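Local coordinates for flagellar basal body protein (Helicobacter pylori, PDB 5NPY) that probably polymerises into the curved hook of the bacterial flagellum, the flexible joint that passes motor rotation on to the filament, at residues 144-158 / 172-186. Residues are numbered along the deposited sequence; the frame is centred on the assembly and turned at random.
Sequences VYGIDLKKIKDGTLN and NTLSPLQIPQDLTYQ
Pro176 lies flat against the ring of Tyr145, its CD 4.2 Å from the ring centroid and only 12° off the normal, a CH-pi contact between two side chains that run side by side. The tyrosine is placed there by its first torsion (chi1 -76°), which sets the ring beside its own backbone N. Gly146 pairs antiparallel with Ser175 through two short bonds, Gly146 N to Ser175 O and Ser175 N to Gly146 O, both 2.8 Å. Leu177 brings the end of its side chain over Gly146, with CD2 3.7 Å from Gly146 C, where the glycine offers bare backbone, while Leu174 CD2 meets CG1 of Ile147. Such pairing knits the D1 domain of flagellar hook proteins, a beta-rich unit in which strand 143-148 is also hydrogen-bonded to 97-100 and 499-509. Between the paired ends the chains separate, and Asp148 OD1 closes an Asx turn by accepting from Lys150 N from above its carboxylate plane. Farther on, Ile152 turns CG2 to Pro180 CD at 3.8 Å and crosses Leu183 at about a right angle. The second pairing has the opposite sense: strands 156-157 and 184-185 run parallel, joined by Thr184 N to Gly155 O and Leu157 N to Thr184 O. On one face CG2 of Thr156 sits 3.2 Å from OG1 of Thr184, and Gln186 sets CG against CB of Thr156, the bend at its second torsion keeping NE2 near CG2 of the threonine. On the other, Leu157 CD2 approaches Tyr185 CE1 obliquely at 3.5 Å, and Phe494 meets that tyrosine edge-to-face.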
# COMPACT_ATOMS: atom_id res chain seq x y z
N VAL A 144 7.24 37.63 -13.41
CA VAL A 144 8.37 36.91 -12.84
C VAL A 144 8.54 35.58 -13.57
O VAL A 144 7.61 34.76 -13.61
CB VAL A 144 8.15 36.69 -11.34
CG1 VAL A 144 9.37 36.01 -10.71
CG2 VAL A 144 7.84 38.03 -10.67
N TYR A 145 9.72 35.35 -14.14
CA TYR A 145 10.01 34.11 -14.86
C TYR A 145 10.60 33.06 -13.93
O TYR A 145 11.45 33.36 -13.08
CB TYR A 145 10.97 34.34 -16.03
CG TYR A 145 10.33 34.99 -17.22
CD1 TYR A 145 9.51 36.09 -17.05
CD2 TYR A 145 10.55 34.52 -18.52
CE1 TYR A 145 8.90 36.70 -18.10
CE2 TYR A 145 9.94 35.15 -19.61
CZ TYR A 145 9.11 36.25 -19.38
OH TYR A 145 8.46 36.94 -20.37
N GLY A 146 10.16 31.82 -14.13
CA GLY A 146 10.68 30.67 -13.43
C GLY A 146 10.29 29.39 -14.13
O GLY A 146 9.78 29.40 -15.25
N ILE A 147 10.53 28.27 -13.44
CA ILE A 147 10.09 26.97 -13.93
C ILE A 147 8.61 26.82 -13.57
O ILE A 147 8.26 26.60 -12.41
CB ILE A 147 10.91 25.82 -13.35
CG1 ILE A 147 12.41 25.98 -13.64
CG2 ILE A 147 10.40 24.49 -13.90
CD1 ILE A 147 12.91 25.20 -14.86
N ASP A 148 7.74 26.95 -14.57
CA ASP A 148 6.33 26.64 -14.40
C ASP A 148 6.16 25.14 -14.58
O ASP A 148 6.40 24.61 -15.67
CB ASP A 148 5.50 27.43 -15.42
CG ASP A 148 4.01 27.19 -15.29
OD1 ASP A 148 3.58 26.42 -14.39
OD2 ASP A 148 3.25 27.78 -16.10
N LEU A 149 5.79 24.43 -13.50
CA LEU A 149 5.55 22.99 -13.61
C LEU A 149 4.26 22.69 -14.36
O LEU A 149 4.06 21.55 -14.81
CB LEU A 149 5.53 22.32 -12.24
CG LEU A 149 6.86 22.10 -11.50
CD1 LEU A 149 6.67 21.32 -10.20
CD2 LEU A 149 7.84 21.37 -12.40
N LYS A 150 3.38 23.68 -14.49
CA LYS A 150 2.14 23.57 -15.26
C LYS A 150 1.22 22.53 -14.63
O LYS A 150 0.63 21.69 -15.32
CB LYS A 150 2.42 23.27 -16.73
CG LYS A 150 3.22 24.38 -17.41
CD LYS A 150 3.12 24.31 -18.93
CE LYS A 150 3.83 25.49 -19.59
NZ LYS A 150 5.31 25.49 -19.33
N LYS A 151 1.11 22.59 -13.32
CA LYS A 151 0.19 21.76 -12.57
C LYS A 151 -1.08 22.49 -12.16
O LYS A 151 -1.96 21.87 -11.58
CB LYS A 151 0.86 21.20 -11.31
CG LYS A 151 2.08 20.37 -11.58
CD LYS A 151 2.23 19.33 -10.51
CE LYS A 151 3.38 19.65 -9.60
NZ LYS A 151 3.22 18.96 -8.29
N ILE A 152 -1.16 23.79 -12.41
CA ILE A 152 -2.32 24.59 -12.01
C ILE A 152 -3.18 24.82 -13.25
O ILE A 152 -2.76 25.50 -14.19
CB ILE A 152 -1.93 25.92 -11.36
CG1 ILE A 152 -1.41 25.70 -9.93
CG2 ILE A 152 -3.13 26.84 -11.31
CD1 ILE A 152 0.02 25.27 -9.84
N LYS A 153 -4.38 24.25 -13.23
CA LYS A 153 -5.37 24.41 -14.28
C LYS A 153 -6.68 24.78 -13.61
O LYS A 153 -7.21 23.99 -12.83
CB LYS A 153 -5.54 23.12 -15.10
CG LYS A 153 -4.25 22.47 -15.61
CD LYS A 153 -3.43 23.43 -16.46
CE LYS A 153 -1.94 23.14 -16.38
NZ LYS A 153 -1.13 24.34 -16.74
N ASP A 154 -7.17 25.99 -13.89
CA ASP A 154 -8.54 26.38 -13.53
C ASP A 154 -8.70 26.55 -12.02
O ASP A 154 -9.66 26.07 -11.41
CB ASP A 154 -9.55 25.38 -14.08
CG ASP A 154 -9.64 25.41 -15.59
OD1 ASP A 154 -9.88 26.50 -16.16
OD2 ASP A 154 -9.45 24.34 -16.21
N GLY A 155 -7.75 27.25 -11.40
CA GLY A 155 -7.78 27.37 -9.95
C GLY A 155 -7.75 26.05 -9.22
O GLY A 155 -8.20 25.97 -8.07
N THR A 156 -7.23 24.99 -9.85
CA THR A 156 -7.10 23.69 -9.22
C THR A 156 -5.72 23.12 -9.53
O THR A 156 -5.23 23.24 -10.66
CB THR A 156 -8.16 22.67 -9.69
OG1 THR A 156 -7.86 22.24 -11.02
CG2 THR A 156 -9.58 23.25 -9.65
N LEU A 157 -5.10 22.51 -8.53
CA LEU A 157 -3.85 21.82 -8.74
C LEU A 157 -4.15 20.40 -9.22
O LEU A 157 -5.10 19.76 -8.75
CB LEU A 157 -3.01 21.80 -7.46
CG LEU A 157 -1.61 21.18 -7.55
CD1 LEU A 157 -0.67 21.78 -6.54
CD2 LEU A 157 -1.63 19.66 -7.38
N ASN A 158 -3.33 19.93 -10.16
CA ASN A 158 -3.44 18.58 -10.70
C ASN A 158 -2.18 17.81 -10.31
O ASN A 158 -1.07 18.16 -10.74
CB ASN A 158 -3.63 18.60 -12.22
CG ASN A 158 -5.01 19.11 -12.61
OD1 ASN A 158 -5.69 19.75 -11.82
ND2 ASN A 158 -5.42 18.82 -13.84
N ASN A 172 15.51 24.07 -18.07
CA ASN A 172 16.20 25.25 -18.54
C ASN A 172 15.30 26.23 -19.28
O ASN A 172 15.81 27.16 -19.91
CB ASN A 172 17.37 24.86 -19.46
CG ASN A 172 16.90 24.44 -20.85
OD1 ASN A 172 15.76 23.99 -21.03
ND2 ASN A 172 17.78 24.59 -21.84
N THR A 173 13.99 26.05 -19.24
CA THR A 173 13.06 26.95 -19.92
C THR A 173 12.20 27.66 -18.89
O THR A 173 11.43 27.02 -18.16
CB THR A 173 12.19 26.19 -20.92
OG1 THR A 173 13.01 25.73 -22.01
CG2 THR A 173 11.08 27.09 -21.46
N LEU A 174 12.33 28.99 -18.84
CA LEU A 174 11.65 29.82 -17.85
C LEU A 174 10.47 30.53 -18.50
O LEU A 174 10.54 30.95 -19.66
CB LEU A 174 12.62 30.85 -17.27
CG LEU A 174 13.96 30.26 -16.83
CD1 LEU A 174 14.91 31.35 -16.32
CD2 LEU A 174 13.75 29.15 -15.77
N SER A 175 9.39 30.69 -17.73
CA SER A 175 8.19 31.36 -18.22
C SER A 175 7.54 32.08 -17.05
O SER A 175 7.97 31.93 -15.90
CB SER A 175 7.23 30.36 -18.89
OG SER A 175 6.55 29.56 -17.95
N PRO A 176 6.51 32.90 -17.31
CA PRO A 176 5.81 33.56 -16.20
C PRO A 176 5.13 32.56 -15.29
O PRO A 176 4.51 31.59 -15.74
CB PRO A 176 4.78 34.44 -16.92
CG PRO A 176 5.41 34.74 -18.20
CD PRO A 176 6.09 33.46 -18.60
N LEU A 177 5.26 32.79 -13.98
CA LEU A 177 4.63 31.95 -12.97
C LEU A 177 3.22 32.44 -12.68
O LEU A 177 2.99 33.65 -12.53
CB LEU A 177 5.46 31.94 -11.69
CG LEU A 177 6.91 31.52 -11.94
CD1 LEU A 177 7.65 31.31 -10.62
CD2 LEU A 177 6.98 30.27 -12.83
N GLN A 178 2.28 31.51 -12.59
CA GLN A 178 0.87 31.82 -12.33
C GLN A 178 0.37 30.95 -11.19
O GLN A 178 0.06 29.77 -11.39
CB GLN A 178 0.03 31.64 -13.58
CG GLN A 178 -1.42 32.08 -13.39
CD GLN A 178 -2.34 31.61 -14.50
OE1 GLN A 178 -1.99 30.72 -15.29
NE2 GLN A 178 -3.53 32.20 -14.57
N ILE A 179 0.29 31.53 -10.00
CA ILE A 179 -0.22 30.82 -8.84
C ILE A 179 -1.42 31.59 -8.32
O ILE A 179 -1.26 32.51 -7.50
CB ILE A 179 0.86 30.67 -7.76
CG1 ILE A 179 2.09 29.97 -8.33
CG2 ILE A 179 0.32 29.92 -6.55
CD1 ILE A 179 3.27 29.95 -7.39
N PRO A 180 -2.63 31.28 -8.78
CA PRO A 180 -3.82 31.99 -8.29
C PRO A 180 -4.04 31.78 -6.80
O PRO A 180 -3.37 30.97 -6.15
CB PRO A 180 -4.97 31.39 -9.11
CG PRO A 180 -4.31 30.73 -10.30
CD PRO A 180 -2.96 30.29 -9.82
N GLN A 181 -5.00 32.53 -6.26
CA GLN A 181 -5.28 32.54 -4.82
C GLN A 181 -6.26 31.44 -4.42
O GLN A 181 -5.93 30.56 -3.61
CB GLN A 181 -5.80 33.91 -4.40
CG GLN A 181 -6.05 34.05 -2.90
CD GLN A 181 -6.36 35.48 -2.48
OE1 GLN A 181 -6.92 36.27 -3.26
NE2 GLN A 181 -6.00 35.81 -1.25
N ASP A 182 -7.48 31.49 -4.94
CA ASP A 182 -8.44 30.42 -4.70
C ASP A 182 -8.01 29.17 -5.45
O ASP A 182 -8.37 28.99 -6.62
CB ASP A 182 -9.85 30.84 -5.10
CG ASP A 182 -10.83 29.67 -5.09
OD1 ASP A 182 -11.22 29.22 -3.99
OD2 ASP A 182 -11.22 29.19 -6.18
N LEU A 183 -7.23 28.31 -4.80
CA LEU A 183 -6.75 27.07 -5.40
C LEU A 183 -7.32 25.89 -4.63
O LEU A 183 -7.05 25.74 -3.43
CB LEU A 183 -5.22 27.03 -5.42
CG LEU A 183 -4.54 27.21 -6.77
CD1 LEU A 183 -4.58 25.93 -7.58
CD2 LEU A 183 -5.23 28.31 -7.54
N THR A 184 -8.12 25.07 -5.30
CA THR A 184 -8.53 23.79 -4.75
C THR A 184 -7.62 22.69 -5.29
O THR A 184 -6.87 22.88 -6.24
CB THR A 184 -9.99 23.47 -5.08
OG1 THR A 184 -10.22 23.50 -6.50
CG2 THR A 184 -10.94 24.46 -4.37
N TYR A 185 -7.67 21.55 -4.62
CA TYR A 185 -6.95 20.35 -5.04
C TYR A 185 -7.96 19.37 -5.61
O TYR A 185 -8.83 18.90 -4.88
CB TYR A 185 -6.21 19.72 -3.86
CG TYR A 185 -5.34 18.57 -4.26
CD1 TYR A 185 -3.99 18.77 -4.53
CD2 TYR A 185 -5.84 17.29 -4.38
CE1 TYR A 185 -3.18 17.73 -4.90
CE2 TYR A 185 -5.04 16.24 -4.75
CZ TYR A 185 -3.70 16.47 -5.01
OH TYR A 185 -2.88 15.44 -5.37
N GLN A 186 -7.84 19.05 -6.90
CA GLN A 186 -8.82 18.15 -7.49
C GLN A 186 -8.59 16.75 -6.94
O GLN A 186 -7.44 16.29 -6.85
CB GLN A 186 -8.77 18.14 -9.02
CG GLN A 186 -9.30 19.42 -9.71
CD GLN A 186 -10.79 19.69 -9.50
OE1 GLN A 186 -11.38 19.31 -8.48
NE2 GLN A 186 -11.40 20.37 -10.47